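Local coordinates for protein ACDH-11, isoform b (Caenorhabditis elegans, PDB 4Y9J), which belongs to the acyl-CoA dehydrogenase family and holds flavin-adenine dinucleotide and the ligand UCC in its pockets, at residues Asn313-Met327 with Leu395-Gly407. Sequence-based numbering, arbitrary orientation.
Sequences NITRIHNAVASLGYM and LRLITPVLKLYAG. With UCC (S-{(3S,5R,9R)-1-[(2R,3S,4R,5R)-5-(6-amino-9H-purin-9-yl)-4-hydroxy-3-(phosphonooxy)tetrahydrofuran-2-yl]-3,5,9-trihydroxy-8,8-dimethyl-3,5-dioxido-10,14-dioxo-2,4,6-trioxa-11,15-diaza-3lambda~5~,5lambda~5~-diphosphaheptadecan-17-yl} undecanethioate), chain F.
Lys403 lies across Arg316 and Asn319 where segments 313-327 and 395-407 of helices 304-338 and 389-419 pack, with short-segment axes 8.4 Å apart at closest and crossing at 32°. From its CB, which sits 4.0 Å from Arg316 CB, the chain turns at chi2 (-61°), and CG, CD and CE meet the other helix in turn: CG rests 3.5 Å from Arg316 O, and CD and CE pass Asn319 ND2. NZ, still beside Asn319, hydrogen-bonds the carbonyls of Thr442, Trp445 and Gly447. Three carbonyls thus gather round this buried ammonium, which would favour its charged form.

The small Ala320, Ser323, Ala406 and Gly407 line this part of the interface, consistent with the close backbones. Ala320 CB presses on Leu402 CG at 3.5 Å, and Ala406 CB faces Ser323 CB. A water there donates to Lys403 O (2.8 Å) and also bonds Ser323 OG and, weakly, Asn319 ND2; both side chains hydrogen-bond Thr442 as well.

At the opposite end the contact opens onto UCC. Asn313 forms two hydrogen bonds with the adenine, OD1 accepting from UCC N6 (3.1 Å, N-H...acceptor angle 156°) and ND2 donating to UCC N1, while Thr399 CG2 packs against Asn313 O. Arg396 lays a guanidinium face on the same ring, with UCC N1 3.2 Å above its plane. The extended Arg316 chain carries NH2 to UCC OP1 (2.7 Å) and OP2, OP1 lying in the guanidinium plane.

The chemistry divides along these helices of the acyl-CoA dehydrogenase C-terminal domain: apolar contacts, the aliphatic part of Lys403 and a bridging water join them, whereas Asn313 and Arg316 hydrogen-bond the ligand and Arg396, salt-bridged to Asp455, stacks on its adenine.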
ATOM      1  N   ASN B 313      -6.382 -33.540 -17.832  1.00 38.89           N
ATOM      2  CA  ASN B 313      -6.258 -34.627 -16.916  1.00 39.54           C
ATOM      3  C   ASN B 313      -5.074 -34.588 -15.998  1.00 43.14           C
ATOM      4  O   ASN B 313      -5.243 -34.954 -14.853  1.00 42.91           O
ATOM      5  CB  ASN B 313      -6.281 -35.907 -17.693  1.00 42.91           C
ATOM      6  CG  ASN B 313      -7.696 -36.174 -18.272  1.00 46.54           C
ATOM      7  OD1 ASN B 313      -8.741 -35.721 -17.692  1.00 43.64           O
ATOM      8  ND2 ASN B 313      -7.757 -36.873 -19.424  1.00 47.81           N
ATOM      9  N   ILE B 314      -3.865 -34.174 -16.483  1.00 42.50           N
ATOM     10  CA  ILE B 314      -2.692 -34.109 -15.597  1.00 40.40           C
ATOM     11  C   ILE B 314      -2.855 -33.043 -14.601  1.00 36.99           C
ATOM     12  O   ILE B 314      -2.490 -33.258 -13.445  1.00 37.07           O
ATOM     13  CB  ILE B 314      -1.346 -33.894 -16.405  1.00 42.92           C
ATOM     14  CG1 ILE B 314      -0.980 -35.146 -17.153  1.00 43.81           C
ATOM     15  CG2 ILE B 314      -0.172 -33.478 -15.496  1.00 42.77           C
ATOM     16  CD1 ILE B 314      -0.521 -36.303 -16.282  1.00 47.32           C
ATOM     17  N   THR B 315      -3.416 -31.880 -15.004  1.00 34.71           N
ATOM     18  CA  THR B 315      -3.546 -30.818 -14.100  1.00 37.09           C
ATOM     19  C   THR B 315      -4.589 -31.162 -13.023  1.00 34.48           C
ATOM     20  O   THR B 315      -4.438 -30.738 -11.872  1.00 33.78           O
ATOM     21  CB  THR B 315      -3.923 -29.413 -14.722  1.00 36.01           C
ATOM     22  OG1 THR B 315      -5.182 -29.491 -15.418  1.00 34.71           O
ATOM     23  CG2 THR B 315      -2.816 -28.884 -15.674  1.00 38.49           C
ATOM     24  N   ARG B 316      -5.610 -31.895 -13.403  1.00 37.78           N
ATOM     25  CA  ARG B 316      -6.651 -32.352 -12.444  0.50 37.29           C
ATOM     26  C   ARG B 316      -6.045 -33.290 -11.360  1.00 36.86           C
ATOM     27  O   ARG B 316      -6.329 -33.146 -10.191  1.00 36.76           O
ATOM     28  CB  ARG B 316      -7.846 -32.977 -13.223  0.50 35.94           C
ATOM     29  CG  ARG B 316      -8.592 -31.840 -13.936  0.50 34.09           C
ATOM     30  CD  ARG B 316      -9.771 -32.224 -14.835  0.50 31.76           C
ATOM     31  NE  ARG B 316     -10.312 -31.053 -15.483  0.50 27.55           N
ATOM     32  CZ  ARG B 316     -11.153 -31.105 -16.489  0.50 27.48           C
ATOM     33  NH1 ARG B 316     -11.465 -32.243 -17.003  0.50 30.10           N
ATOM     34  NH2 ARG B 316     -11.640 -30.036 -17.047  0.50 27.32           N
ATOM     35  N   ILE B 317      -5.089 -34.155 -11.705  1.00 37.06           N
ATOM     36  CA  ILE B 317      -4.354 -34.947 -10.668  1.00 35.22           C
ATOM     37  C   ILE B 317      -3.481 -34.026  -9.714  1.00 35.30           C
ATOM     38  O   ILE B 317      -3.428 -34.202  -8.482  1.00 32.76           O
ATOM     39  CB  ILE B 317      -3.471 -35.995 -11.303  1.00 40.60           C
ATOM     40  CG1 ILE B 317      -4.366 -37.034 -12.048  1.00 42.95           C
ATOM     41  CG2 ILE B 317      -2.540 -36.653 -10.287  1.00 38.53           C
ATOM     42  CD1 ILE B 317      -3.633 -38.215 -12.575  1.00 53.06           C
ATOM     43  N   HIS B 318      -2.734 -33.118 -10.316  1.00 32.38           N
ATOM     44  CA  HIS B 318      -1.989 -32.113  -9.547  1.00 32.98           C
ATOM     45  C   HIS B 318      -2.945 -31.332  -8.644  1.00 30.73           C
ATOM     46  O   HIS B 318      -2.593 -30.972  -7.525  1.00 31.33           O
ATOM     47  CB  HIS B 318      -1.286 -31.118 -10.460  1.00 31.28           C
ATOM     48  CG  HIS B 318       0.057 -31.540 -10.960  1.00 32.99           C
ATOM     49  ND1 HIS B 318       0.256 -32.508 -11.925  1.00 39.12           N
ATOM     50  CD2 HIS B 318       1.281 -31.061 -10.678  1.00 30.67           C
ATOM     51  CE1 HIS B 318       1.538 -32.606 -12.201  1.00 33.30           C
ATOM     52  NE2 HIS B 318       2.174 -31.750 -11.445  1.00 36.16           N
ATOM     53  N   ASN B 319      -4.125 -31.005  -9.144  1.00 31.06           N
ATOM     54  CA  ASN B 319      -5.061 -30.217  -8.324  1.00 29.95           C
ATOM     55  C   ASN B 319      -5.505 -31.059  -7.118  1.00 31.72           C
ATOM     56  O   ASN B 319      -5.640 -30.538  -6.032  1.00 30.44           O
ATOM     57  CB  ASN B 319      -6.262 -29.776  -9.147  1.00 30.67           C
ATOM     58  CG  ASN B 319      -7.136 -28.815  -8.415  1.00 33.11           C
ATOM     59  OD1 ASN B 319      -6.855 -27.621  -8.329  1.00 36.21           O
ATOM     60  ND2 ASN B 319      -8.214 -29.340  -7.844  1.00 32.14           N
ATOM     61  N   ALA B 320      -5.703 -32.353  -7.301  1.00 30.67           N
ATOM     62  CA  ALA B 320      -6.031 -33.208  -6.187  1.00 31.77           C
ATOM     63  C   ALA B 320      -4.922 -33.295  -5.153  1.00 32.16           C
ATOM     64  O   ALA B 320      -5.166 -33.380  -3.949  1.00 31.02           O
ATOM     65  CB  ALA B 320      -6.422 -34.598  -6.685  1.00 34.58           C
ATOM     66  N   VAL B 321      -3.690 -33.346  -5.661  1.00 32.11           N
ATOM     67  CA  VAL B 321      -2.483 -33.281  -4.832  1.00 31.76           C
ATOM     68  C   VAL B 321      -2.523 -32.030  -3.918  1.00 30.58           C
ATOM     69  O   VAL B 321      -2.239 -32.128  -2.734  1.00 31.21           O
ATOM     70  CB  VAL B 321      -1.208 -33.268  -5.648  1.00 31.93           C
ATOM     71  CG1 VAL B 321      -0.015 -32.941  -4.758  1.00 32.71           C
ATOM     72  CG2 VAL B 321      -0.966 -34.590  -6.324  1.00 35.64           C
ATOM     73  N   ALA B 322      -2.905 -30.902  -4.488  1.00 29.91           N
ATOM     74  CA  ALA B 322      -2.980 -29.637  -3.780  1.00 29.91           C
ATOM     75  C   ALA B 322      -4.091 -29.674  -2.724  1.00 30.79           C
ATOM     76  O   ALA B 322      -3.843 -29.307  -1.593  1.00 30.51           O
ATOM     77  CB  ALA B 322      -3.259 -28.528  -4.742  1.00 30.92           C
ATOM     78  N   SER B 323      -5.273 -30.177  -3.084  1.00 28.73           N
ATOM     79  CA  SER B 323      -6.355 -30.307  -2.132  1.00 28.77           C
ATOM     80  C   SER B 323      -5.904 -31.122  -0.924  1.00 31.65           C
ATOM     81  O   SER B 323      -6.120 -30.752   0.228  1.00 32.28           O
ATOM     82  CB  SER B 323      -7.567 -30.973  -2.802  1.00 29.05           C
ATOM     83  OG  SER B 323      -8.158 -30.137  -3.754  1.00 29.25           O
ATOM     84  N   LEU B 324      -5.296 -32.252  -1.183  1.00 31.23           N
ATOM     85  CA  LEU B 324      -4.875 -33.172  -0.164  1.00 33.76           C
ATOM     86  C   LEU B 324      -3.705 -32.607   0.626  1.00 32.34           C
ATOM     87  O   LEU B 324      -3.601 -32.864   1.830  1.00 33.09           O
ATOM     88  CB  LEU B 324      -4.522 -34.533  -0.774  1.00 34.79           C
ATOM     89  CG  LEU B 324      -5.789 -35.298  -1.214  1.00 39.80           C
ATOM     90  CD1 LEU B 324      -5.487 -36.392  -2.180  1.00 42.74           C
ATOM     91  CD2 LEU B 324      -6.540 -35.829  -0.016  1.00 43.40           C
ATOM     92  N   GLY B 325      -2.843 -31.870  -0.057  1.00 31.24           N
ATOM     93  CA  GLY B 325      -1.747 -31.170   0.595  1.00 31.68           C
ATOM     94  C   GLY B 325      -2.221 -30.168   1.682  1.00 30.21           C
ATOM     95  O   GLY B 325      -1.692 -30.189   2.826  1.00 30.60           O
ATOM     96  N   TYR B 326      -3.258 -29.424   1.365  1.00 29.88           N
ATOM     97  CA  TYR B 326      -3.850 -28.464   2.324  1.00 30.69           C
ATOM     98  C   TYR B 326      -4.544 -29.173   3.492  1.00 31.52           C
ATOM     99  O   TYR B 326      -4.413 -28.746   4.652  1.00 30.25           O
ATOM    100  CB  TYR B 326      -4.815 -27.518   1.633  1.00 31.12           C
ATOM    101  CG  TYR B 326      -4.127 -26.605   0.638  1.00 30.35           C
ATOM    102  CD1 TYR B 326      -3.070 -25.832   1.014  1.00 29.29           C
ATOM    103  CD2 TYR B 326      -4.543 -26.519  -0.688  1.00 29.45           C
ATOM    104  CE1 TYR B 326      -2.428 -24.998   0.114  1.00 30.40           C
ATOM    105  CE2 TYR B 326      -3.921 -25.667  -1.585  1.00 29.72           C
ATOM    106  CZ  TYR B 326      -2.854 -24.920  -1.172  1.00 29.23           C
ATOM    107  OH  TYR B 326      -2.118 -24.114  -2.015  1.00 29.79           O
ATOM    108  N   MET B 327      -5.256 -30.253   3.175  1.00 29.72           N
ATOM    109  CA  MET B 327      -5.912 -31.071   4.196  1.00 31.91           C
ATOM    110  C   MET B 327      -4.890 -31.672   5.160  1.00 32.68           C
ATOM    111  O   MET B 327      -4.976 -31.522   6.390  1.00 32.03           O
ATOM    112  CB  MET B 327      -6.767 -32.134   3.540  1.00 34.12           C
ATOM    113  CG  MET B 327      -7.919 -31.575   2.724  1.00 35.33           C
ATOM    114  SD  MET B 327      -8.662 -32.661   1.438  1.00 42.11           S
ATOM    115  CE  MET B 327      -9.135 -33.959   2.460  1.00 46.96           C
ATOM    116  N   LEU B 395      -8.338 -45.384 -15.108  1.00 48.19           N
ATOM    117  CA  LEU B 395      -7.584 -44.115 -15.198  1.00 46.83           C
ATOM    118  C   LEU B 395      -8.470 -43.006 -15.700  1.00 45.65           C
ATOM    119  O   LEU B 395      -8.460 -41.916 -15.154  1.00 42.27           O
ATOM    120  CB  LEU B 395      -6.387 -44.226 -16.148  1.00 48.37           C
ATOM    121  CG  LEU B 395      -5.506 -42.999 -16.394  1.00 48.14           C
ATOM    122  CD1 LEU B 395      -5.030 -42.282 -15.121  1.00 47.21           C
ATOM    123  CD2 LEU B 395      -4.349 -43.399 -17.291  1.00 49.05           C
ATOM    124  N   ARG B 396      -9.284 -43.288 -16.704  1.00 46.86           N
ATOM    125  CA  ARG B 396     -10.123 -42.234 -17.289  1.00 46.47           C
ATOM    126  C   ARG B 396     -11.224 -41.792 -16.341  1.00 44.97           C
ATOM    127  O   ARG B 396     -11.547 -40.578 -16.268  1.00 45.16           O
ATOM    128  CB  ARG B 396     -10.725 -42.713 -18.620  1.00 52.32           C
ATOM    129  CG  ARG B 396     -11.660 -41.674 -19.254  1.00 51.91           C
ATOM    130  CD  ARG B 396     -10.991 -40.403 -19.755  1.00 52.30           C
ATOM    131  NE  ARG B 396     -11.949 -39.444 -20.299  1.00 52.08           N
ATOM    132  CZ  ARG B 396     -12.499 -38.421 -19.617  1.00 51.39           C
ATOM    133  NH1 ARG B 396     -12.158 -38.146 -18.345  1.00 49.02           N
ATOM    134  NH2 ARG B 396     -13.386 -37.642 -20.239  1.00 51.02           N
ATOM    135  N   LEU B 397     -11.738 -42.760 -15.583  1.00 46.68           N
ATOM    136  CA  LEU B 397     -12.798 -42.525 -14.596  1.00 46.72           C
ATOM    137  C   LEU B 397     -12.278 -41.818 -13.326  1.00 44.65           C
ATOM    138  O   LEU B 397     -12.904 -40.858 -12.823  1.00 45.24           O
ATOM    139  CB  LEU B 397     -13.431 -43.842 -14.176  1.00 46.66           C
ATOM    140  CG  LEU B 397     -14.448 -43.711 -13.056  1.00 48.13           C
ATOM    141  CD1 LEU B 397     -15.600 -42.842 -13.555  1.00 46.42           C
ATOM    142  CD2 LEU B 397     -14.915 -45.072 -12.569  1.00 49.10           C
ATOM    143  N   ILE B 398     -11.166 -42.309 -12.786  1.00 45.17           N
ATOM    144  CA  ILE B 398     -10.642 -41.813 -11.518  1.00 43.93           C
ATOM    145  C   ILE B 398     -10.197 -40.344 -11.514  1.00 42.60           C
ATOM    146  O   ILE B 398     -10.298 -39.683 -10.514  1.00 40.85           O
ATOM    147  CB  ILE B 398      -9.558 -42.735 -10.947  1.00 44.14           C
ATOM    148  CG1 ILE B 398      -9.442 -42.546  -9.436  1.00 44.41           C
ATOM    149  CG2 ILE B 398      -8.217 -42.483 -11.598  1.00 43.20           C
ATOM    150  CD1 ILE B 398      -8.491 -43.522  -8.802  1.00 45.20           C
ATOM    151  N   THR B 399      -9.730 -39.839 -12.640  1.00 39.44           N
ATOM    152  CA  THR B 399      -9.136 -38.554 -12.698  1.00 40.64           C
ATOM    153  C   THR B 399     -10.160 -37.477 -12.324  1.00 37.59           C
ATOM    154  O   THR B 399      -9.918 -36.686 -11.374  1.00 36.20           O
ATOM    155  CB  THR B 399      -8.496 -38.348 -14.084  1.00 39.60           C
ATOM    156  OG1 THR B 399      -7.350 -39.169 -14.141  1.00 42.58           O
ATOM    157  CG2 THR B 399      -8.015 -36.959 -14.199  1.00 43.04           C
ATOM    158  N   PRO B 400     -11.352 -37.482 -12.977  1.00 36.94           N
ATOM    159  CA  PRO B 400     -12.306 -36.442 -12.551  1.00 36.45           C
ATOM    160  C   PRO B 400     -12.938 -36.695 -11.175  1.00 36.02           C
ATOM    161  O   PRO B 400     -13.227 -35.721 -10.454  1.00 33.70           O
ATOM    162  CB  PRO B 400     -13.377 -36.492 -13.641  1.00 38.92           C
ATOM    163  CG  PRO B 400     -13.285 -37.904 -14.229  1.00 41.56           C
ATOM    164  CD  PRO B 400     -11.802 -38.150 -14.210  1.00 39.62           C
ATOM    165  N   VAL B 401     -13.144 -37.973 -10.838  1.00 36.69           N
ATOM    166  CA  VAL B 401     -13.743 -38.365  -9.558  1.00 38.71           C
ATOM    167  C   VAL B 401     -12.817 -37.885  -8.430  1.00 38.26           C
ATOM    168  O   VAL B 401     -13.248 -37.212  -7.497  1.00 36.98           O
ATOM    169  CB  VAL B 401     -13.991 -39.876  -9.482  1.00 38.66           C
ATOM    170  CG1 VAL B 401     -14.436 -40.271  -8.088  1.00 39.56           C
ATOM    171  CG2 VAL B 401     -15.005 -40.311 -10.521  1.00 39.40           C
ATOM    172  N   LEU B 402     -11.533 -38.199  -8.550  1.00 37.62           N
ATOM    173  CA  LEU B 402     -10.533 -37.724  -7.578  1.00 36.34           C
ATOM    174  C   LEU B 402     -10.459 -36.212  -7.398  1.00 34.86           C
ATOM    175  O   LEU B 402     -10.556 -35.680  -6.276  1.00 32.92           O
ATOM    176  CB  LEU B 402      -9.176 -38.253  -7.948  1.00 38.01           C
ATOM    177  CG  LEU B 402      -7.983 -37.743  -7.182  1.00 36.59           C
ATOM    178  CD1 LEU B 402      -8.024 -38.155  -5.732  1.00 37.32           C
ATOM    179  CD2 LEU B 402      -6.685 -38.233  -7.807  1.00 38.07           C
ATOM    180  N   LYS B 403     -10.315 -35.524  -8.522  1.00 34.00           N
ATOM    181  CA  LYS B 403     -10.266 -34.091  -8.495  1.00 35.36           C
ATOM    182  C   LYS B 403     -11.507 -33.517  -7.818  1.00 32.34           C
ATOM    183  O   LYS B 403     -11.399 -32.654  -6.911  1.00 30.26           O
ATOM    184  CB  LYS B 403     -10.087 -33.533  -9.924  1.00 34.17           C
ATOM    185  CG  LYS B 403      -9.679 -32.059 -10.086  1.00 30.58           C
ATOM    186  CD  LYS B 403     -10.633 -31.027  -9.530  1.00 31.84           C
ATOM    187  CE  LYS B 403     -10.470 -29.682 -10.210  1.00 29.77           C
ATOM    188  NZ  LYS B 403     -11.282 -28.602  -9.639  1.00 28.45           N
ATOM    189  N   LEU B 404     -12.678 -33.893  -8.276  1.00 32.32           N
ATOM    190  CA  LEU B 404     -13.874 -33.238  -7.774  1.00 30.89           C
ATOM    191  C   LEU B 404     -14.120 -33.611  -6.325  1.00 31.16           C
ATOM    192  O   LEU B 404     -14.610 -32.791  -5.528  1.00 32.86           O
ATOM    193  CB  LEU B 404     -15.087 -33.521  -8.640  1.00 33.22           C
ATOM    194  CG  LEU B 404     -15.670 -34.920  -8.687  1.00 34.24           C
ATOM    195  CD1 LEU B 404     -16.727 -35.112  -7.593  1.00 36.98           C
ATOM    196  CD2 LEU B 404     -16.274 -35.227 -10.060  1.00 35.23           C
ATOM    197  N   TYR B 405     -13.784 -34.815  -5.934  1.00 32.83           N
ATOM    198  CA  TYR B 405     -14.082 -35.245  -4.571  1.00 32.11           C
ATOM    199  C   TYR B 405     -13.122 -34.598  -3.541  1.00 31.61           C
ATOM    200  O   TYR B 405     -13.592 -33.986  -2.536  1.00 30.90           O
ATOM    201  CB  TYR B 405     -14.116 -36.781  -4.448  1.00 35.73           C
ATOM    202  CG  TYR B 405     -14.759 -37.223  -3.106  1.00 35.88           C
ATOM    203  CD1 TYR B 405     -16.115 -37.086  -2.909  1.00 37.00           C
ATOM    204  CD2 TYR B 405     -13.998 -37.714  -2.072  1.00 36.40           C
ATOM    205  CE1 TYR B 405     -16.709 -37.474  -1.727  1.00 39.14           C
ATOM    206  CE2 TYR B 405     -14.555 -38.102  -0.891  1.00 39.66           C
ATOM    207  CZ  TYR B 405     -15.930 -38.001  -0.726  1.00 39.74           C
ATOM    208  OH  TYR B 405     -16.540 -38.335   0.455  1.00 42.24           O
ATOM    209  N   ALA B 406     -11.803 -34.711  -3.764  1.00 32.75           N
ATOM    210  CA  ALA B 406     -10.843 -34.070  -2.876  1.00 32.40           C
ATOM    211  C   ALA B 406     -11.067 -32.551  -2.860  1.00 31.19           C
ATOM    212  O   ALA B 406     -10.913 -31.882  -1.827  1.00 31.86           O
ATOM    213  CB  ALA B 406      -9.388 -34.378  -3.287  1.00 34.20           C
ATOM    214  N   GLY B 407     -11.453 -32.033  -4.024  1.00 30.34           N
ATOM    215  CA  GLY B 407     -11.770 -30.650  -4.214  1.00 31.34           C
ATOM    216  C   GLY B 407     -12.830 -30.141  -3.290  1.00 30.12           C
ATOM    217  O   GLY B 407     -12.753 -29.045  -2.742  1.00 26.22           O
TER
HETATM  218  OA1 UCC F 702      -8.266 -23.489 -14.679  1.00 45.76           O
HETATM  219  CA1 UCC F 702      -7.183 -23.544 -15.380  1.00 48.78           C
HETATM  220  CA2 UCC F 702      -5.735 -23.338 -14.921  1.00 47.78           C
HETATM  221  CA3 UCC F 702      -5.401 -23.397 -13.463  1.00 52.51           C
HETATM  222  CA4 UCC F 702      -4.064 -24.167 -13.202  1.00 53.68           C
HETATM  223  CA5 UCC F 702      -4.369 -25.487 -12.480  1.00 50.35           C
HETATM  224  CA6 UCC F 702      -3.392 -25.751 -11.388  1.00 48.77           C
HETATM  225  CA7 UCC F 702      -3.688 -27.057 -10.670  1.00 47.43           C
HETATM  226  CA8 UCC F 702      -2.472 -27.087  -9.832  1.00 49.55           C
HETATM  227  CA9 UCC F 702      -2.551 -27.385  -8.435  1.00 52.31           C
HETATM  228  C10 UCC F 702      -2.181 -26.272  -7.562  1.00 54.84           C
HETATM  229  C11 UCC F 702      -3.484 -26.026  -6.816  1.00 57.20           C
HETATM  230  S   UCC F 702      -7.107 -23.816 -17.028  1.00 46.45           S
HETATM  231  CP1 UCC F 702      -8.812 -23.998 -17.675  1.00 49.37           C
HETATM  232  CP2 UCC F 702      -9.586 -25.155 -17.120  1.00 48.53           C
HETATM  233  NP1 UCC F 702     -10.827 -25.420 -17.877  1.00 48.66           N
HETATM  234  CP3 UCC F 702     -11.436 -26.587 -17.665  1.00 47.18           C
HETATM  235  OP1 UCC F 702     -11.104 -27.397 -16.799  1.00 43.37           O
HETATM  236  CP4 UCC F 702     -12.566 -26.946 -18.609  1.00 47.30           C
HETATM  237  CP5 UCC F 702     -13.805 -27.333 -17.789  1.00 47.06           C
HETATM  238  NP2 UCC F 702     -14.733 -27.832 -18.796  1.00 47.68           N
HETATM  239  CP6 UCC F 702     -14.728 -29.074 -19.278  1.00 48.76           C
HETATM  240  OP2 UCC F 702     -14.011 -29.964 -18.841  1.00 50.21           O
HETATM  241  CP8 UCC F 702     -15.779 -29.344 -20.336  1.00 48.73           C
HETATM  242  OP3 UCC F 702     -16.423 -30.621 -20.039  1.00 47.48           O
HETATM  243  CPB UCC F 702     -15.277 -29.559 -21.744  1.00 52.98           C
HETATM  244  CP7 UCC F 702     -14.038 -30.438 -21.973  1.00 51.17           C
HETATM  245  CP9 UCC F 702     -14.453 -28.215 -21.957  1.00 49.45           C
HETATM  246  CPA UCC F 702     -16.311 -29.236 -22.845  1.00 52.75           C
HETATM  247  O7  UCC F 702     -15.703 -29.415 -24.149  1.00 54.11           O
HETATM  248  P2  UCC F 702     -16.637 -29.664 -25.450  1.00 53.12           P
HETATM  249  O21 UCC F 702     -15.775 -29.757 -26.699  1.00 56.52           O
HETATM  250  O22 UCC F 702     -17.840 -28.723 -25.299  1.00 49.94           O
HETATM  251  O6  UCC F 702     -17.243 -31.123 -25.059  1.00 52.88           O
HETATM  252  P1  UCC F 702     -17.072 -32.512 -25.820  1.00 58.34           P
HETATM  253  O11 UCC F 702     -17.610 -32.479 -27.243  1.00 58.05           O
HETATM  254  O12 UCC F 702     -17.646 -33.489 -24.838  1.00 54.95           O
HETATM  255  O5' UCC F 702     -15.407 -32.630 -25.826  1.00 57.41           O
HETATM  256  C5' UCC F 702     -14.689 -32.686 -27.082  1.00 58.17           C
HETATM  257  C4' UCC F 702     -13.746 -33.904 -27.145  1.00 58.34           C
HETATM  258  C3' UCC F 702     -14.519 -35.214 -27.023  1.00 58.54           C
HETATM  259  O3' UCC F 702     -13.778 -36.139 -27.778  1.00 61.18           O
HETATM  260  P3  UCC F 702     -14.353 -36.819 -29.083  1.00 65.39           P
HETATM  261  O33 UCC F 702     -13.166 -37.617 -29.572  1.00 61.86           O
HETATM  262  O32 UCC F 702     -14.587 -35.671 -30.037  1.00 64.77           O
HETATM  263  O31 UCC F 702     -15.593 -37.603 -28.583  1.00 65.76           O
HETATM  264  C2' UCC F 702     -14.453 -35.608 -25.554  1.00 56.60           C
HETATM  265  O2' UCC F 702     -14.415 -37.011 -25.300  1.00 55.96           O
HETATM  266  O4' UCC F 702     -12.832 -33.872 -26.029  1.00 55.50           O
HETATM  267  C1' UCC F 702     -13.067 -35.030 -25.239  1.00 57.70           C
HETATM  268  N9  UCC F 702     -12.804 -34.743 -23.821  1.00 55.89           N
HETATM  269  C4  UCC F 702     -11.972 -35.483 -23.097  1.00 54.64           C
HETATM  270  N3  UCC F 702     -11.143 -36.526 -23.341  1.00 52.38           N
HETATM  271  C8  UCC F 702     -13.390 -33.785 -23.066  1.00 55.36           C
HETATM  272  N7  UCC F 702     -12.898 -33.863 -21.816  1.00 55.90           N
HETATM  273  C5  UCC F 702     -12.010 -34.882 -21.766  1.00 53.88           C
HETATM  274  C6  UCC F 702     -11.091 -35.466 -20.752  1.00 55.36           C
HETATM  275  N6  UCC F 702     -11.077 -34.950 -19.497  1.00 55.29           N
HETATM  276  N1  UCC F 702     -10.344 -36.559 -21.114  1.00 54.55           N
HETATM  277  C2  UCC F 702     -10.382 -37.057 -22.367  1.00 53.38           C
HETATM  278  O   HOH W   1      -8.923 -31.589  -6.257  1.00 29.79           O